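Local atomic coordinates of Pts system, fructose-specific iiabc component (Borrelia burgdorferi, PDB entry 5DLE), a protein that probably imports fructose and phosphorylates it to fructose 1-phosphate in the phosphotransferase system, this chain being the IIB domain that relays the phosphoryl group. Residues V17-P21 / V74-I78; T27-A31 / V47-G51; E37-Y43 / T100-K105; I64-V70 / R82-K86. One frame throughout, in Å; residues are numbered along the deposited sequence. Where two conformers were deposited one is given.

Contact 1. Residues V17-P21 / V74-I78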
loop_
_atom_site.group_PDB
_atom_site.type_symbol
_atom_site.label_atom_id
_atom_site.label_comp_id
_atom_site.label_asym_id
_atom_site.label_seq_id
_atom_site.Cartn_x
_atom_site.Cartn_y
_atom_site.Cartn_z
ATOM N N VAL A 17 -3.419 -3.678 -18.107
ATOM C CA VAL A 17 -2.708 -4.533 -17.153
ATOM C C VAL A 17 -2.066 -3.605 -16.150
ATOM O O VAL A 17 -1.418 -2.626 -16.548
ATOM C CB VAL A 17 -1.611 -5.394 -17.814
ATOM C CG1 VAL A 17 -0.931 -6.277 -16.779
ATOM C CG2 VAL A 17 -2.168 -6.253 -18.952
ATOM N N THR A 18 -2.213 -3.913 -14.851
ATOM C CA THR A 18 -1.456 -3.179 -13.851
ATOM C C THR A 18 -0.533 -4.177 -13.168
ATOM O O THR A 18 -0.917 -5.321 -12.892
ATOM C CB THR A 18 -2.335 -2.452 -12.863
ATOM O OG1 THR A 18 -3.038 -3.392 -12.013
ATOM C CG2 THR A 18 -3.317 -1.508 -13.612
ATOM N N ALA A 19 0.714 -3.762 -12.943
ATOM C CA ALA A 19 1.688 -4.711 -12.404
ATOM C C ALA A 19 2.731 -3.948 -11.618
ATOM O O ALA A 19 3.522 -3.228 -12.193
ATOM C CB ALA A 19 2.347 -5.513 -13.526
ATOM N N CYS A 20 2.724 -4.121 -10.301
ATOM C CA CYS A 20 3.789 -3.570 -9.444
ATOM C C CYS A 20 4.237 -4.709 -8.542
ATOM O O CYS A 20 3.415 -5.261 -7.803
ATOM C CB CYS A 20 3.255 -2.385 -8.667
ATOM S SG CYS A 20 4.529 -1.803 -7.488
ATOM N N PRO A 21 5.533 -5.034 -8.509
ATOM C CA PRO A 21 5.967 -6.192 -7.715
ATOM C C PRO A 21 6.315 -5.842 -6.272
ATOM O O PRO A 21 7.193 -6.471 -5.685
ATOM C CB PRO A 21 7.217 -6.672 -8.464
ATOM C CG PRO A 21 7.807 -5.383 -8.994
ATOM C CD PRO A 21 6.581 -4.522 -9.396
ATOM N N VAL A 74 2.746 -0.449 -15.454
ATOM C CA VAL A 74 3.606 -1.548 -15.034
ATOM C C VAL A 74 4.918 -0.997 -14.530
ATOM O O VAL A 74 5.451 -0.010 -15.064
ATOM C CB VAL A 74 3.831 -2.583 -16.159
ATOM C CG1 VAL A 74 2.486 -3.189 -16.587
ATOM C CG2 VAL A 74 4.445 -1.941 -17.413
ATOM N N ASP A 75 5.422 -1.660 -13.487
ATOM C CA ASP A 75 6.740 -1.390 -12.941
ATOM C C ASP A 75 7.618 -2.621 -13.027
ATOM O O ASP A 75 8.538 -2.780 -12.210
ATOM C CB ASP A 75 6.644 -0.989 -11.476
ATOM C CG ASP A 75 5.707 0.192 -11.236
ATOM O OD1 ASP A 75 5.670 1.144 -12.052
ATOM O OD2 ASP A 75 5.084 0.211 -10.157
ATOM N N LYS A 76 7.308 -3.529 -13.937
ATOM C CA LYS A 76 8.095 -4.713 -14.230
ATOM C C LYS A 76 7.764 -5.089 -15.666
ATOM O O LYS A 76 6.761 -4.631 -16.221
ATOM C CB LYS A 76 7.789 -5.865 -13.263
ATOM C CG LYS A 76 6.355 -6.394 -13.365
ATOM C CD LYS A 76 6.177 -7.651 -12.515
ATOM C CE LYS A 76 5.026 -8.514 -13.041
ATOM N NZ LYS A 76 4.770 -9.734 -12.211
ATOM N N ASP A 77 8.628 -5.897 -16.275
ATOM C CA ASP A 77 8.352 -6.367 -17.629
ATOM C C ASP A 77 7.242 -7.401 -17.589
ATOM O O ASP A 77 7.200 -8.247 -16.695
ATOM C CB ASP A 77 9.616 -6.955 -18.252
ATOM C CG ASP A 77 10.658 -5.895 -18.577
ATOM O OD1 ASP A 77 10.278 -4.756 -18.923
ATOM O OD2 ASP A 77 11.863 -6.203 -18.506
ATOM N N ILE A 78 6.298 -7.306 -18.539
ATOM C CA ILE A 78 5.225 -8.284 -18.667
ATOM C C ILE A 78 5.257 -8.783 -20.109
ATOM O O ILE A 78 5.994 -8.255 -20.946
ATOM C CB ILE A 78 3.834 -7.702 -18.320
ATOM C CG1 ILE A 78 3.463 -6.613 -19.327
ATOM C CG2 ILE A 78 3.812 -7.115 -16.882
ATOM C CD1 ILE A 78 2.016 -6.273 -19.271
#
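Ala19 CB lies beside the Val74 side chain, 3.8 Å from Val74 CG1, and the branch CG2 of Ile78 closes over the same methyl at 4.0 Å from Ala19 CB. The pair Ala19–Val74 is a parallel bridge between strands 13-19 and 69-74, neighbours in the central sheet of this IIB domain, an open alpha/beta fold in the same clan as phosphatases. Both side chains therefore lie on one face of the sheet, and the loop after Val74 folds back over that face. Ile78 reaches back from the loop toward strand 13-19 with CG1 held between its backbone N and carbonyl carbon (chi1 65°), which sends CD1 tip to tip with Val17, 3.9 Å from Val17 CG1. The aliphatic part of Lys76 passes Ala19 on its way to the carbonyl of Gly51, to which its NZ is hydrogen-bonded. Asp75 N donates to Ala19 O at 2.8 Å. Ala19 O also receives a CA-H...O contact from Val74 CA at 3.3 Å. Beyond the strand ends Asp75 crosses Pro21 at about a right angle, its CB 4.1 Å from Pro21 CD. Cys20 is the sole cysteine of the chain, and its place at the start of this loop is consistent with its being the phosphorylated cysteine, as in other IIB domains. His26 of the second subunit packs on it, and Asp75 OD2, hydrogen-bonded to Thr93 OG1, lies 3.4 Å from Cys20 SG.

Contact 2. Residues T27-A31 / V47-G51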
loop_
_atom_site.group_PDB
_atom_site.type_symbol
_atom_site.label_atom_id
_atom_site.label_comp_id
_atom_site.label_asym_id
_atom_site.label_seq_id
_atom_site.Cartn_x
_atom_site.Cartn_y
_atom_site.Cartn_z
ATOM N N THR A 27 -0.590 -2.020 -7.544
ATOM C CA THR A 27 -1.330 -2.807 -8.551
ATOM C C THR A 27 -2.814 -2.503 -8.475
ATOM O O THR A 27 -3.464 -2.243 -9.522
ATOM C CB THR A 27 -1.091 -4.286 -8.288
ATOM O OG1 THR A 27 0.289 -4.554 -8.515
ATOM C CG2 THR A 27 -1.924 -5.172 -9.184
ATOM N N TYR A 28 -3.370 -2.531 -7.261
ATOM C CA TYR A 28 -4.820 -2.376 -7.121
ATOM C C TYR A 28 -5.233 -0.920 -7.178
ATOM O O TYR A 28 -6.336 -0.608 -7.663
ATOM C CB TYR A 28 -5.309 -3.017 -5.789
ATOM C CG TYR A 28 -5.583 -4.499 -5.969
ATOM C CD1 TYR A 28 -4.571 -5.416 -5.966
ATOM C CD2 TYR A 28 -6.870 -4.949 -6.226
ATOM C CE1 TYR A 28 -4.792 -6.760 -6.182
ATOM C CE2 TYR A 28 -7.107 -6.271 -6.462
ATOM C CZ TYR A 28 -6.076 -7.169 -6.438
ATOM O OH TYR A 28 -6.317 -8.510 -6.664
ATOM N N ILE A 29 -4.408 0.007 -6.652
ATOM C CA ILE A 29 -4.802 1.407 -6.771
ATOM C C ILE A 29 -4.839 1.803 -8.251
ATOM O O ILE A 29 -5.772 2.476 -8.706
ATOM C CB ILE A 29 -3.842 2.318 -5.978
ATOM C CG1 ILE A 29 -3.986 2.032 -4.475
ATOM C CG2 ILE A 29 -4.224 3.796 -6.206
ATOM C CD1 ILE A 29 -2.822 2.647 -3.658
ATOM N N ALA A 30 -3.776 1.450 -9.008
ATOM C CA ALA A 30 -3.769 1.779 -10.427
ATOM C C ALA A 30 -4.978 1.168 -11.122
ATOM O O ALA A 30 -5.644 1.840 -11.937
ATOM C CB ALA A 30 -2.471 1.308 -11.086
ATOM N N ALA A 31 -5.311 -0.076 -10.768
ATOM C CA ALA A 31 -6.435 -0.730 -11.460
ATOM C C ALA A 31 -7.737 -0.031 -11.174
ATOM O O ALA A 31 -8.524 0.239 -12.103
ATOM C CB ALA A 31 -6.528 -2.198 -11.053
ATOM N N VAL A 47 -9.465 -5.054 -16.478
ATOM C CA VAL A 47 -8.100 -4.923 -15.972
ATOM C C VAL A 47 -7.589 -6.263 -15.447
ATOM O O VAL A 47 -8.234 -6.897 -14.591
ATOM C CB VAL A 47 -7.995 -3.852 -14.863
ATOM C CG1 VAL A 47 -6.517 -3.639 -14.468
ATOM C CG2 VAL A 47 -8.537 -2.558 -15.340
ATOM N N GLU A 48 -6.426 -6.674 -15.940
ATOM C CA GLU A 48 -5.629 -7.758 -15.391
ATOM C C GLU A 48 -4.662 -7.182 -14.368
ATOM O O GLU A 48 -4.038 -6.150 -14.613
ATOM C CB GLU A 48 -4.849 -8.428 -16.531
ATOM C CG GLU A 48 -3.663 -9.282 -16.116
ATOM C CD GLU A 48 -2.953 -9.877 -17.343
ATOM O OE1 GLU A 48 -3.644 -10.161 -18.335
ATOM O OE2 GLU A 48 -1.713 -10.024 -17.335
ATOM N N THR A 49 -4.509 -7.860 -13.237
ATOM C CA THR A 49 -3.589 -7.378 -12.221
ATOM C C THR A 49 -2.467 -8.380 -11.979
ATOM O O THR A 49 -2.671 -9.588 -12.052
ATOM C CB THR A 49 -4.304 -7.103 -10.872
ATOM O OG1 THR A 49 -5.025 -8.262 -10.426
ATOM C CG2 THR A 49 -5.273 -5.918 -10.977
ATOM N N GLN A 50 -1.277 -7.853 -11.693
ATOM C CA GLN A 50 -0.112 -8.676 -11.328
ATOM C C GLN A 50 0.629 -8.057 -10.152
ATOM O O GLN A 50 0.989 -6.878 -10.192
ATOM C CB GLN A 50 0.865 -8.794 -12.508
ATOM C CG GLN A 50 0.208 -9.067 -13.872
ATOM C CD GLN A 50 1.238 -9.495 -14.903
ATOM O OE1 GLN A 50 2.442 -9.649 -14.579
ATOM N NE2 GLN A 50 0.794 -9.714 -16.129
ATOM N N GLY A 51 1.039 -8.930 -9.226
ATOM C CA GLY A 51 2.016 -8.593 -8.199
ATOM C C GLY A 51 3.266 -9.459 -8.221
ATOM O O GLY A 51 3.659 -9.988 -9.268
#
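Thr49 and Thr27 meet through their methyl-bearing ends: Thr27 CG2 presses on Thr49 CB at 3.5 Å, tighter than ordinary van der Waals contact. The methyl of Thr49 fills the next place along the helix, with Thr49 CG2 3.9 Å from Ala31 CB, one turn on from Thr27. Ala31 CB also meets Val47 CG1 at 3.7 Å. Thr27 uses its two branches differently. With OG1 beside its own backbone N (chi1 -65°), the methyl faces Thr49 while the hydroxyl is left to donate to Gln50 O at 3.0 Å. It approaches that oxygen from above the carbonyl plane, at a C=O...O angle of 132°, away from either lone pair. The same hydroxyl accepts from Cys20 N, so Thr27 ties the start of the helix to the loop that follows strand 13-19. This is the packing inside a beta-alpha-beta unit: helix 25-40 runs back over strand 44-50 nearly antiparallel to it, the axes of 27-31 and 47-50 8.6 Å apart at 165°. Tyr28 crosses Thr49 at about a right angle, and its OH is bonded to Glu56 OE1 and to Lys33 NZ of the third subunit. On the other face of the strand, away from the helix, Gln50 NE2 donates to Glu48 OE2 at 2.8 Å, the acceptor lying nearly in the amide plane, while Glu48 OE1 forms a salt bridge with Arg82 NH1.

Contact 3. Residues E37-Y43 / T100-K105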
loop_
_atom_site.group_PDB
_atom_site.type_symbol
_atom_site.label_atom_id
_atom_site.label_comp_id
_atom_site.label_asym_id
_atom_site.label_seq_id
_atom_site.Cartn_x
_atom_site.Cartn_y
_atom_site.Cartn_z
ATOM N N GLU A 37 -11.961 5.983 -13.800
ATOM C CA GLU A 37 -11.837 7.060 -14.783
ATOM C C GLU A 37 -12.342 6.615 -16.152
ATOM O O GLU A 37 -12.970 7.407 -16.875
ATOM C CB GLU A 37 -10.389 7.540 -14.849
ATOM C CG GLU A 37 -10.174 8.707 -15.818
ATOM C CD GLU A 37 -10.885 10.009 -15.382
ATOM O OE1 GLU A 37 -11.054 10.267 -14.166
ATOM O OE2 GLU A 37 -11.256 10.778 -16.300
ATOM N N ALA A 38 -12.093 5.363 -16.530
ATOM C CA ALA A 38 -12.637 4.842 -17.791
ATOM C C ALA A 38 -14.146 4.945 -17.787
ATOM O O ALA A 38 -14.754 5.369 -18.781
ATOM C CB ALA A 38 -12.227 3.377 -17.983
ATOM N N LYS A 39 -14.769 4.534 -16.685
ATOM C CA LYS A 39 -16.232 4.562 -16.620
ATOM C C LYS A 39 -16.736 5.998 -16.621
ATOM O O LYS A 39 -17.728 6.315 -17.316
ATOM C CB LYS A 39 -16.698 3.755 -15.414
ATOM C CG LYS A 39 -16.529 2.241 -15.683
ATOM C CD LYS A 39 -16.967 1.349 -14.532
ATOM C CE LYS A 39 -15.768 0.922 -13.686
ATOM N NZ LYS A 39 -16.214 0.333 -12.374
ATOM N N LYS A 40 -16.029 6.907 -15.941
ATOM C CA LYS A 40 -16.423 8.318 -15.982
ATOM C C LYS A 40 -16.412 8.851 -17.411
ATOM O O LYS A 40 -17.320 9.607 -17.804
ATOM C CB LYS A 40 -15.521 9.159 -15.078
ATOM C CG LYS A 40 -15.839 10.650 -15.065
ATOM C CD LYS A 40 -14.815 11.402 -14.220
ATOM C CE LYS A 40 -15.094 12.899 -14.244
ATOM N NZ LYS A 40 -14.026 13.657 -13.543
ATOM N N GLN A 41 -15.418 8.464 -18.206
ATOM C CA GLN A 41 -15.317 8.888 -19.601
ATOM C C GLN A 41 -16.206 8.084 -20.548
ATOM O O GLN A 41 -16.193 8.365 -21.757
ATOM C CB GLN A 41 -13.845 8.846 -20.051
ATOM C CG GLN A 41 -12.963 9.934 -19.361
ATOM C CD GLN A 41 -11.518 10.019 -19.875
ATOM O OE1 GLN A 41 -11.277 9.859 -21.071
ATOM N NE2 GLN A 41 -10.548 10.299 -18.968
ATOM N N GLY A 42 -16.948 7.092 -20.062
ATOM C CA GLY A 42 -17.909 6.367 -20.886
ATOM C C GLY A 42 -17.435 5.071 -21.508
ATOM O O GLY A 42 -18.115 4.539 -22.394
ATOM N N TYR A 43 -16.296 4.534 -21.078
ATOM C CA TYR A 43 -15.720 3.357 -21.699
ATOM C C TYR A 43 -16.003 2.128 -20.860
ATOM O O TYR A 43 -16.111 2.208 -19.637
ATOM C CB TYR A 43 -14.193 3.510 -21.824
ATOM C CG TYR A 43 -13.795 4.691 -22.661
ATOM C CD1 TYR A 43 -14.093 4.719 -24.027
ATOM C CD2 TYR A 43 -13.152 5.786 -22.107
ATOM C CE1 TYR A 43 -13.752 5.797 -24.799
ATOM C CE2 TYR A 43 -12.771 6.861 -22.865
ATOM C CZ TYR A 43 -13.106 6.876 -24.224
ATOM O OH TYR A 43 -12.762 7.940 -25.017
ATOM N N THR A 100 -4.433 9.910 -14.020
ATOM C CA THR A 100 -5.289 8.904 -14.637
ATOM C C THR A 100 -6.160 9.478 -15.760
ATOM O O THR A 100 -6.302 8.847 -16.811
ATOM C CB THR A 100 -6.206 8.250 -13.597
ATOM O OG1 THR A 100 -5.526 8.037 -12.345
ATOM C CG2 THR A 100 -6.691 6.906 -14.147
ATOM N N GLU A 101 -6.762 10.653 -15.518
ATOM C CA GLU A 101 -7.632 11.272 -16.518
ATOM C C GLU A 101 -6.879 11.483 -17.813
ATOM O O GLU A 101 -7.354 11.108 -18.901
ATOM C CB GLU A 101 -8.145 12.599 -15.975
ATOM C CG GLU A 101 -9.030 13.388 -16.942
ATOM C CD GLU A 101 -9.323 14.780 -16.385
ATOM O OE1 GLU A 101 -8.406 15.415 -15.795
ATOM O OE2 GLU A 101 -10.471 15.226 -16.517
ATOM N N ASN A 102 -5.699 12.091 -17.719
ATOM C CA ASN A 102 -4.926 12.372 -18.909
ATOM C C ASN A 102 -4.461 11.087 -19.578
ATOM O O ASN A 102 -4.491 10.986 -20.811
ATOM C CB ASN A 102 -3.769 13.299 -18.544
ATOM C CG ASN A 102 -4.237 14.737 -18.266
ATOM O OD1 ASN A 102 -5.332 15.151 -18.675
ATOM N ND2 ASN A 102 -3.398 15.510 -17.561
ATOM N N ILE A 103 -4.076 10.071 -18.793
ATOM C CA ILE A 103 -3.590 8.840 -19.404
ATOM C C ILE A 103 -4.685 8.148 -20.201
ATOM O O ILE A 103 -4.432 7.628 -21.296
ATOM C CB ILE A 103 -2.991 7.930 -18.329
ATOM C CG1 ILE A 103 -1.560 8.370 -18.076
ATOM C CG2 ILE A 103 -3.070 6.449 -18.726
ATOM C CD1 ILE A 103 -1.015 7.800 -16.821
ATOM N N ILE A 104 -5.912 8.109 -19.679
ATOM C CA ILE A 104 -7.026 7.501 -20.417
ATOM C C ILE A 104 -7.199 8.216 -21.745
ATOM O O ILE A 104 -7.340 7.599 -22.807
ATOM C CB ILE A 104 -8.335 7.573 -19.597
ATOM C CG1 ILE A 104 -8.270 6.724 -18.313
ATOM C CG2 ILE A 104 -9.551 7.179 -20.470
ATOM C CD1 ILE A 104 -7.941 5.287 -18.553
ATOM N N LYS A 105 -7.194 9.551 -21.687
ATOM C CA LYS A 105 -7.444 10.328 -22.912
ATOM C C LYS A 105 -6.315 10.134 -23.916
ATOM O O LYS A 105 -6.560 9.923 -25.119
ATOM C CB LYS A 105 -7.608 11.807 -22.562
ATOM C CG LYS A 105 -8.944 12.130 -21.933
ATOM C CD LYS A 105 -9.043 13.621 -21.587
ATOM C CE LYS A 105 -10.333 13.958 -20.825
ATOM N NZ LYS A 105 -11.567 13.805 -21.659
HETATM O O HOH W 1 -12.773 12.661 -16.666
#
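Glu37 lies across helix 100-107, its CB 3.8 Å from Thr100 CG2. The next atom, CG, rests on the backbone, 3.7 Å from Glu101 CA, and on Ile104. A bend at chi2 (66°) then turns the carboxylate obliquely across Glu101, so that Glu37 OE2 comes 3.5 Å from Glu101 CG. At the tip the anti lone pair of OE2 takes a nearly straight bond from Gln41 NE2, 2.8 Å long with an N-H...O angle of 175°. Gln41 lies four residues on, and the other hydrogen of its amide goes to Glu101 O, 3.3 Å from NE2, on a lone pair in the carbonyl plane. That carbonyl also accepts from Lys105 N. The oxygen of the same amide rests on Lys105, with OE1 3.4 Å from Lys105 CG. Here helix 25-40 ends in a Schellman motif at Gly42, beyond which Tyr43 packs against Ile104 and stacks with Phe108. The contact thus joins two helices on the same side of the sheet through the hydrocarbon of Glu37, Thr100 and Ile104 and through the Gln41 amide, whose NE2 donates to both segments. The amide helps to hold the Glu37 carboxylate in its orientation and would probably steady its negative charge, which Glu101 OE2, 4.5 Å from Glu37 OE2, would tend to disfavour.

Contact 4. Residues I64-V70 / R82-K86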
loop_
_atom_site.group_PDB
_atom_site.type_symbol
_atom_site.label_atom_id
_atom_site.label_comp_id
_atom_site.label_asym_id
_atom_site.label_seq_id
_atom_site.Cartn_x
_atom_site.Cartn_y
_atom_site.Cartn_z
ATOM N N ILE A 64 -8.652 -8.700 -25.735
ATOM C CA ILE A 64 -7.639 -7.876 -26.387
ATOM C C ILE A 64 -8.054 -7.574 -27.834
ATOM O O ILE A 64 -7.872 -6.454 -28.332
ATOM C CB ILE A 64 -6.261 -8.562 -26.298
ATOM C CG1 ILE A 64 -5.848 -8.680 -24.828
ATOM C CG2 ILE A 64 -5.237 -7.765 -27.091
ATOM C CD1 ILE A 64 -4.655 -9.640 -24.656
ATOM N N LYS A 65 -8.600 -8.575 -28.531
ATOM C CA LYS A 65 -9.089 -8.366 -29.890
ATOM C C LYS A 65 -10.097 -7.217 -29.968
ATOM O O LYS A 65 -10.020 -6.365 -30.866
ATOM C CB LYS A 65 -9.712 -9.669 -30.413
ATOM C CG LYS A 65 -10.442 -9.475 -31.717
ATOM C CD LYS A 65 -11.162 -10.779 -32.161
ATOM C CE LYS A 65 -12.136 -10.484 -33.291
ATOM N NZ LYS A 65 -13.415 -9.892 -32.753
ATOM N N ASN A 66 -11.044 -7.167 -29.028
ATOM C CA ASN A 66 -12.124 -6.189 -29.101
ATOM C C ASN A 66 -11.755 -4.809 -28.593
ATOM O O ASN A 66 -12.521 -3.866 -28.798
ATOM C CB ASN A 66 -13.338 -6.724 -28.344
ATOM C CG ASN A 66 -13.922 -7.962 -29.010
ATOM O OD1 ASN A 66 -13.827 -8.123 -30.224
ATOM N ND2 ASN A 66 -14.503 -8.845 -28.211
ATOM N N ALA A 67 -10.609 -4.663 -27.929
ATOM C CA ALA A 67 -10.264 -3.399 -27.288
ATOM C C ALA A 67 -9.889 -2.335 -28.307
ATOM O O ALA A 67 -9.237 -2.614 -29.315
ATOM C CB ALA A 67 -9.069 -3.637 -26.352
ATOM N N SER A 68 -10.242 -1.084 -27.986
ATOM C CA SER A 68 -9.781 0.039 -28.785
ATOM C C SER A 68 -8.345 0.386 -28.454
ATOM O O SER A 68 -7.589 0.843 -29.322
ATOM C CB SER A 68 -10.640 1.271 -28.556
ATOM O OG SER A 68 -11.936 1.059 -29.068
ATOM N N VAL A 69 -7.983 0.224 -27.185
ATOM C CA VAL A 69 -6.659 0.604 -26.684
ATOM C C VAL A 69 -6.262 -0.372 -25.589
ATOM O O VAL A 69 -7.119 -0.953 -24.921
ATOM C CB VAL A 69 -6.673 2.066 -26.150
ATOM C CG1 VAL A 69 -6.840 3.062 -27.301
ATOM C CG2 VAL A 69 -7.857 2.273 -25.232
ATOM N N VAL A 70 -4.949 -0.521 -25.393
ATOM C CA VAL A 70 -4.371 -1.263 -24.268
ATOM C C VAL A 70 -3.587 -0.274 -23.404
ATOM O O VAL A 70 -2.716 0.434 -23.915
ATOM C CB VAL A 70 -3.414 -2.368 -24.762
ATOM C CG1 VAL A 70 -2.749 -3.090 -23.595
ATOM C CG2 VAL A 70 -4.134 -3.389 -25.713
ATOM N N ARG A 82 1.270 -10.417 -26.963
ATOM C CA ARG A 82 -0.181 -10.508 -27.088
ATOM C C ARG A 82 -0.852 -9.203 -27.492
ATOM O O ARG A 82 -2.021 -9.238 -27.879
ATOM C CB ARG A 82 -0.775 -10.981 -25.763
ATOM C CG ARG A 82 -0.365 -10.133 -24.549
ATOM C CD ARG A 82 -1.026 -10.711 -23.313
ATOM N NE ARG A 82 -0.432 -10.141 -22.125
ATOM C CZ ARG A 82 -1.051 -10.007 -20.952
ATOM N NH1 ARG A 82 -2.309 -10.402 -20.824
ATOM N NH2 ARG A 82 -0.385 -9.492 -19.906
ATOM N N PHE A 83 -0.175 -8.063 -27.394
ATOM C CA PHE A 83 -0.777 -6.787 -27.758
ATOM C C PHE A 83 -0.326 -6.275 -29.129
ATOM O O PHE A 83 -0.647 -5.134 -29.491
ATOM C CB PHE A 83 -0.459 -5.741 -26.684
ATOM C CG PHE A 83 -0.829 -6.177 -25.292
ATOM C CD1 PHE A 83 -2.144 -6.525 -24.980
ATOM C CD2 PHE A 83 0.136 -6.237 -24.319
ATOM C CE1 PHE A 83 -2.499 -6.902 -23.690
ATOM C CE2 PHE A 83 -0.194 -6.658 -23.024
ATOM C CZ PHE A 83 -1.529 -6.983 -22.716
ATOM N N GLU A 84 0.409 -7.074 -29.889
ATOM C CA GLU A 84 0.786 -6.656 -31.240
ATOM C C GLU A 84 -0.435 -6.233 -32.053
ATOM O O GLU A 84 -1.491 -6.878 -32.010
ATOM C CB GLU A 84 1.497 -7.793 -31.971
ATOM C CG GLU A 84 2.924 -7.946 -31.501
ATOM C CD GLU A 84 3.665 -9.007 -32.294
ATOM O OE1 GLU A 84 3.061 -9.596 -33.226
ATOM O OE2 GLU A 84 4.853 -9.233 -31.979
ATOM N N GLY A 85 -0.293 -5.120 -32.777
ATOM C CA GLY A 85 -1.372 -4.646 -33.636
ATOM C C GLY A 85 -2.357 -3.746 -32.922
ATOM O O GLY A 85 -3.244 -3.215 -33.564
ATOM N N LYS A 86 -2.224 -3.579 -31.602
ATOM C CA LYS A 86 -3.075 -2.700 -30.805
ATOM C C LYS A 86 -2.332 -1.420 -30.462
ATOM O O LYS A 86 -1.107 -1.417 -30.338
ATOM C CB LYS A 86 -3.497 -3.360 -29.482
ATOM C CG LYS A 86 -3.931 -4.836 -29.570
ATOM C CD LYS A 86 -5.243 -5.020 -30.387
ATOM C CE LYS A 86 -6.375 -4.131 -29.837
ATOM N NZ LYS A 86 -7.737 -4.597 -30.406
#
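Residues Phe83 to Lys86 form a type II turn, closed by Lys86 N on Phe83 O at 3.1 Å, and the nearest CA atoms across the contact, Ile64 CA and Phe83 CA, are 7.1 Å apart. Side chains of the turn bridge to backbone and side-chain atoms of 64-70. Lys86 folds back on itself, bent at chi2 and chi3, and drives NZ into the C-terminal end of helix 61-66. There NZ donates to Ile64 O at 2.8 Å and to Ala67 O at 2.7 Å, both in their carbonyl planes. Its CB, meanwhile, lies against Val70 CG2. Phe83 is sandwiched: Val70 CG1 makes a CH-pi contact over one face, 3.9 Å from the ring centroid and 16° off the normal, and Arg82 CG covers the opposite face. The side chains of Ile64 and Phe83 cross at about a right angle, Ile64 CD1 3.6 Å from Phe83 CE1. These groups fill the space between helix 61-66, strand 69-74 and the loop leading to strand 88-91. Arg82 continues to Glu48. Because the last carbonyls of a helix point along its axis past the C-terminal end, the ammonium of Lys86 probably meets a partial negative charge there.

From the N terminus, strand 13-19 opens contact 1, helix 25-40 opens contact 2 and its last turns open contact 3. Contact 2 closes first, at 47-51, so it lies wholly within the span of contact 1 and crosses contact 3. Contact 4 opens at 64-70. Contact 1 then closes at 74-78, crossing both contact 3 and contact 4, which ends at 82-86, inside the wide loop that contact 3 completes at 100-105. Contacts 1, 2 and 4 share the sheet: Thr18 joins contacts 1 and 2, Val17 touches Arg82 and Phe83, and a salt bridge joins contacts 2 and 4. Contact 3 joins helices 25-40 and 100-107.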